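PDB 7N1L: GCN5-related N-acetyltransferase from Brucella abortus, which probably transfers an acyl group, most likely acetyl from acetyl-coenzyme A, to an acceptor amine, as other members of the GNAT family do. Local coordinates for residues Val81-Tyr92 with Gly104-His115. Residues are numbered along the deposited sequence; the frame is centred on the assembly and turned at random.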
loop_
_atom_site.group_PDB
_atom_site.type_symbol
_atom_site.label_atom_id
_atom_site.label_comp_id
_atom_site.label_asym_id
_atom_site.label_seq_id
_atom_site.Cartn_x
_atom_site.Cartn_y
_atom_site.Cartn_z
ATOM N N VAL A 81 8.299 -26.566 -3.105
ATOM C CA VAL A 81 8.015 -27.842 -3.760
ATOM C C VAL A 81 9.243 -28.747 -3.637
ATOM O O VAL A 81 10.339 -28.376 -4.075
ATOM C CB VAL A 81 7.616 -27.635 -5.235
ATOM C CG1 VAL A 81 7.632 -28.942 -6.023
ATOM C CG2 VAL A 81 6.221 -26.954 -5.324
ATOM N N ASP A 82 9.061 -29.932 -3.040
ATOM C CA ASP A 82 10.160 -30.900 -2.814
ATOM C C ASP A 82 11.346 -30.257 -2.120
ATOM O O ASP A 82 12.496 -30.467 -2.511
ATOM C CB ASP A 82 10.631 -31.558 -4.108
ATOM C CG ASP A 82 9.584 -32.423 -4.718
ATOM O OD1 ASP A 82 8.983 -33.209 -3.953
ATOM O OD2 ASP A 82 9.356 -32.305 -5.946
ATOM N N GLY A 83 11.063 -29.438 -1.111
ATOM C CA GLY A 83 12.078 -28.749 -0.346
ATOM C C GLY A 83 12.596 -27.454 -0.942
ATOM O O GLY A 83 13.218 -26.664 -0.216
ATOM N N ASN A 84 12.340 -27.185 -2.224
ATOM C CA ASN A 84 12.861 -25.993 -2.888
ATOM C C ASN A 84 11.826 -24.862 -2.926
ATOM O O ASN A 84 10.655 -25.091 -3.245
ATOM C CB ASN A 84 13.326 -26.358 -4.296
ATOM C CG ASN A 84 14.469 -27.396 -4.292
ATOM O OD1 ASN A 84 15.468 -27.245 -3.580
ATOM N ND2 ASN A 84 14.305 -28.455 -5.071
ATOM N N LEU A 85 12.263 -23.649 -2.596
ATOM C CA LEU A 85 11.406 -22.467 -2.641
ATOM C C LEU A 85 11.194 -22.047 -4.089
ATOM O O LEU A 85 12.156 -21.684 -4.775
ATOM C CB LEU A 85 12.038 -21.326 -1.843
ATOM C CG LEU A 85 11.179 -20.053 -1.727
ATOM C CD1 LEU A 85 10.070 -20.267 -0.710
ATOM C CD2 LEU A 85 12.013 -18.818 -1.389
ATOM N N VAL A 86 9.939 -22.086 -4.551
ATOM C CA VAL A 86 9.619 -21.885 -5.971
ATOM C C VAL A 86 8.558 -20.817 -6.235
ATOM O O VAL A 86 8.094 -20.697 -7.374
ATOM C CB VAL A 86 9.195 -23.204 -6.642
ATOM C CG1 VAL A 86 10.311 -24.231 -6.559
ATOM C CG2 VAL A 86 7.902 -23.728 -6.047
ATOM N N GLY A 87 8.118 -20.091 -5.196
ATOM C CA GLY A 87 7.170 -18.988 -5.346
ATOM C C GLY A 87 7.150 -18.081 -4.125
ATOM O O GLY A 87 7.681 -18.431 -3.070
ATOM N N PHE A 88 6.599 -16.870 -4.290
ATOM C CA PHE A 88 6.397 -15.995 -3.135
ATOM C C PHE A 88 5.292 -14.989 -3.421
ATOM O O PHE A 88 4.937 -14.736 -4.577
ATOM C CB PHE A 88 7.675 -15.258 -2.708
ATOM C CG PHE A 88 8.140 -14.191 -3.667
ATOM C CD1 PHE A 88 7.636 -12.889 -3.598
ATOM C CD2 PHE A 88 9.125 -14.463 -4.602
ATOM C CE1 PHE A 88 8.095 -11.903 -4.451
ATOM C CE2 PHE A 88 9.587 -13.482 -5.454
ATOM C CZ PHE A 88 9.071 -12.192 -5.374
ATOM N N VAL A 89 4.738 -14.428 -2.343
ATOM C CA VAL A 89 3.878 -13.254 -2.440
ATOM C C VAL A 89 4.238 -12.333 -1.284
ATOM O O VAL A 89 4.367 -12.788 -0.140
ATOM C CB VAL A 89 2.368 -13.596 -2.451
ATOM C CG1 VAL A 89 1.940 -14.328 -1.203
ATOM C CG2 VAL A 89 1.547 -12.329 -2.617
ATOM N N ILE A 90 4.436 -11.049 -1.595
ATOM C CA ILE A 90 4.749 -10.000 -0.627
ATOM C C ILE A 90 3.479 -9.214 -0.339
ATOM O O ILE A 90 2.803 -8.759 -1.272
ATOM C CB ILE A 90 5.852 -9.068 -1.162
ATOM C CG1 ILE A 90 7.147 -9.850 -1.416
ATOM C CG2 ILE A 90 6.112 -7.911 -0.184
ATOM C CD1 ILE A 90 8.192 -9.057 -2.223
ATOM N N PHE A 91 3.152 -9.037 0.945
ATOM C CA PHE A 91 1.912 -8.367 1.315
ATOM C C PHE A 91 2.107 -7.474 2.522
ATOM O O PHE A 91 2.991 -7.699 3.352
ATOM C CB PHE A 91 0.800 -9.367 1.619
ATOM C CG PHE A 91 1.034 -10.214 2.832
ATOM C CD1 PHE A 91 1.833 -11.355 2.755
ATOM C CD2 PHE A 91 0.396 -9.935 4.031
ATOM C CE1 PHE A 91 2.019 -12.174 3.874
ATOM C CE2 PHE A 91 0.582 -10.743 5.148
ATOM C CZ PHE A 91 1.392 -11.860 5.064
ATOM N N TYR A 92 1.206 -6.492 2.645
ATOM C CA TYR A 92 1.214 -5.553 3.751
ATOM C C TYR A 92 -0.084 -5.692 4.525
ATOM O O TYR A 92 -1.157 -5.808 3.935
ATOM C CB TYR A 92 1.403 -4.114 3.258
ATOM C CG TYR A 92 2.508 -4.043 2.242
ATOM C CD1 TYR A 92 3.803 -4.359 2.593
ATOM C CD2 TYR A 92 2.275 -3.598 0.967
ATOM C CE1 TYR A 92 4.823 -4.331 1.682
ATOM C CE2 TYR A 92 3.298 -3.543 0.050
ATOM C CZ TYR A 92 4.576 -3.923 0.417
ATOM O OH TYR A 92 5.632 -3.862 -0.482
ATOM N N GLY A 104 -5.372 -6.190 3.676
ATOM C CA GLY A 104 -4.122 -6.680 3.106
ATOM C C GLY A 104 -3.861 -6.093 1.727
ATOM O O GLY A 104 -4.782 -5.850 0.952
ATOM N N GLN A 105 -2.590 -5.900 1.391
ATOM C CA GLN A 105 -2.247 -5.315 0.099
ATOM C C GLN A 105 -1.089 -6.099 -0.494
ATOM O O GLN A 105 -0.063 -6.279 0.170
ATOM C CB GLN A 105 -1.886 -3.835 0.225
ATOM C CG GLN A 105 -1.453 -3.169 -1.104
ATOM C CD GLN A 105 -1.108 -1.684 -0.928
ATOM O OE1 GLN A 105 -1.785 -0.988 -0.193
ATOM N NE2 GLN A 105 -0.053 -1.215 -1.586
ATOM N N VAL A 106 -1.292 -6.610 -1.713
ATOM C CA VAL A 106 -0.297 -7.376 -2.461
ATOM C C VAL A 106 0.146 -6.551 -3.661
ATOM O O VAL A 106 -0.672 -6.218 -4.528
ATOM C CB VAL A 106 -0.857 -8.722 -2.947
ATOM C CG1 VAL A 106 0.158 -9.407 -3.858
ATOM C CG2 VAL A 106 -1.248 -9.609 -1.788
ATOM N N ASP A 107 1.436 -6.290 -3.757
ATOM C CA ASP A 107 2.008 -5.623 -4.915
ATOM C C ASP A 107 2.884 -6.542 -5.745
ATOM O O ASP A 107 3.302 -6.154 -6.836
ATOM C CB ASP A 107 2.838 -4.399 -4.475
ATOM C CG ASP A 107 1.982 -3.285 -3.833
ATOM O OD1 ASP A 107 0.762 -3.259 -4.012
ATOM O OD2 ASP A 107 2.539 -2.455 -3.104
ATOM N N HIS A 108 3.250 -7.708 -5.219
ATOM C CA HIS A 108 4.251 -8.534 -5.873
ATOM C C HIS A 108 3.952 -10.003 -5.644
ATOM O O HIS A 108 3.871 -10.461 -4.499
ATOM C CB HIS A 108 5.652 -8.207 -5.342
ATOM C CG HIS A 108 5.979 -6.748 -5.343
ATOM N ND1 HIS A 108 6.293 -6.057 -6.496
ATOM C CD2 HIS A 108 6.022 -5.843 -4.335
ATOM C CE1 HIS A 108 6.538 -4.794 -6.192
ATOM N NE2 HIS A 108 6.371 -4.637 -4.893
ATOM N N ILE A 109 3.868 -10.744 -6.743
ATOM C CA ILE A 109 3.711 -12.187 -6.714
ATOM C C ILE A 109 4.619 -12.739 -7.793
ATOM O O ILE A 109 4.877 -12.071 -8.799
ATOM C CB ILE A 109 2.244 -12.610 -6.920
ATOM C CG1 ILE A 109 2.063 -14.088 -6.571
ATOM C CG2 ILE A 109 1.736 -12.221 -8.337
ATOM C CD1 ILE A 109 0.634 -14.445 -6.231
ATOM N N TYR A 110 5.183 -13.925 -7.537
ATOM C CA TYR A 110 6.115 -14.519 -8.484
ATOM C C TYR A 110 6.210 -16.021 -8.257
ATOM O O TYR A 110 6.376 -16.475 -7.119
ATOM C CB TYR A 110 7.502 -13.894 -8.358
ATOM C CG TYR A 110 8.482 -14.429 -9.367
ATOM C CD1 TYR A 110 8.388 -14.058 -10.682
ATOM C CD2 TYR A 110 9.503 -15.301 -9.006
ATOM C CE1 TYR A 110 9.260 -14.539 -11.625
ATOM C CE2 TYR A 110 10.404 -15.773 -9.939
ATOM C CZ TYR A 110 10.270 -15.381 -11.252
ATOM O OH TYR A 110 11.115 -15.833 -12.235
ATOM N N VAL A 111 6.172 -16.775 -9.354
ATOM C CA VAL A 111 6.384 -18.220 -9.352
ATOM C C VAL A 111 7.542 -18.522 -10.292
ATOM O O VAL A 111 7.557 -18.052 -11.438
ATOM C CB VAL A 111 5.124 -18.993 -9.783
ATOM C CG1 VAL A 111 5.431 -20.504 -9.918
ATOM C CG2 VAL A 111 3.975 -18.747 -8.806
ATOM N N HIS A 112 8.490 -19.325 -9.811
ATOM C CA HIS A 112 9.620 -19.764 -10.623
ATOM C C HIS A 112 9.110 -20.333 -11.934
ATOM O O HIS A 112 8.096 -21.023 -11.964
ATOM C CB HIS A 112 10.394 -20.817 -9.841
ATOM C CG HIS A 112 11.616 -21.327 -10.522
ATOM N ND1 HIS A 112 11.569 -22.159 -11.618
ATOM C CD2 HIS A 112 12.925 -21.185 -10.213
ATOM C CE1 HIS A 112 12.798 -22.473 -11.984
ATOM N NE2 HIS A 112 13.639 -21.909 -11.138
ATOM N N HIS A 113 9.812 -20.026 -13.025
ATOM C CA HIS A 113 9.322 -20.358 -14.360
ATOM C C HIS A 113 9.254 -21.861 -14.627
ATOM O O HIS A 113 8.553 -22.275 -15.560
ATOM C CB HIS A 113 10.176 -19.667 -15.429
ATOM C CG HIS A 113 11.638 -19.966 -15.328
ATOM N ND1 HIS A 113 12.416 -19.531 -14.274
ATOM C CD2 HIS A 113 12.467 -20.655 -16.151
ATOM C CE1 HIS A 113 13.662 -19.942 -14.449
ATOM N NE2 HIS A 113 13.719 -20.624 -15.581
ATOM N N ASP A 114 9.972 -22.687 -13.869
ATOM C CA ASP A 114 9.860 -24.142 -14.035
ATOM C C ASP A 114 8.691 -24.728 -13.266
ATOM O O ASP A 114 8.523 -25.948 -13.255
ATOM C CB ASP A 114 11.140 -24.847 -13.582
ATOM C CG ASP A 114 12.283 -24.617 -14.525
ATOM O OD1 ASP A 114 12.029 -24.516 -15.744
ATOM O OD2 ASP A 114 13.429 -24.504 -14.042
ATOM N N HIS A 115 7.903 -23.898 -12.605
ATOM C CA HIS A 115 6.816 -24.385 -11.772
ATOM C C HIS A 115 5.504 -23.702 -12.122
ATOM O O HIS A 115 4.583 -23.677 -11.304
ATOM C CB HIS A 115 7.190 -24.256 -10.284
ATOM C CG HIS A 115 8.331 -25.168 -9.898
ATOM N ND1 HIS A 115 8.130 -26.474 -9.498
ATOM C CD2 HIS A 115 9.673 -24.985 -9.911
ATOM C CE1 HIS A 115 9.299 -27.047 -9.254
ATOM N NE2 HIS A 115 10.251 -26.169 -9.509
HETATM O O HOH W 1 3.123 -6.294 -1.564
HETATM O O HOH W 2 5.190 -2.629 -2.541
#
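Asp107 OD2 lies at the edge of the Tyr92 ring, gripped by Gln105 NE2 and a water, 3.4 Å from Tyr92 CE2 and near the ring plane. The water donates to this oxygen and also meets Tyr92 OH; that second distance is doubtfully short. Gln105 NE2 bonds both carboxylate oxygens, at 3.3 Å to Asp107 OD1 and 3.2 Å to Asp107 OD2, each on its syn lone pair. The extended Gln105 chain, with CG opposite the backbone N (chi1 178°), carries the amide there. Asn143 binds Asp107 OD1, so the carboxylate has several polar partners. Gln105 NE2 also bonds Gln105 OE1 of the second subunit.

The two strands form an antiparallel hairpin. Phe88 and Tyr110 exchange backbone bonds, as do Tyr92 and Gln105. Between them the pairing is disturbed at Asp107. Ile90 N still donates to His108 O, but Asp107 N lies 3.8 Å from Ile90 O; a water accepts from the first and donates to the second, though that last distance is rather short. Beyond Phe88, His112 N donates to Val86 O at 2.8 Å, from above the carbonyl plane.

Val86 CG1 sits over one face of the His115 ring, 3.7 Å from its centroid, a CH-pi contact. Phe88 CE2 rests on Tyr110 CB at 3.6 Å. On the sheet face opposite Phe88 and Tyr110, Val89 CG2 presses on Val106 CG1 at 3.5 Å, a tight carbon contact.

Both are inner strands of the GNAT sheet. The loop with His115 and Arg116 leads into helix 120-129, consistent with the coenzyme A pyrophosphate loop of the family. Val86 and Gly87 both face Ala79 of strand 74-81, a classic beta bulge. Helix 120-129 packs on Val106, Ile109 and Val111. Helix 38-52 lies against Phe88 and Tyr110, while strand 137-144 flanks Val106.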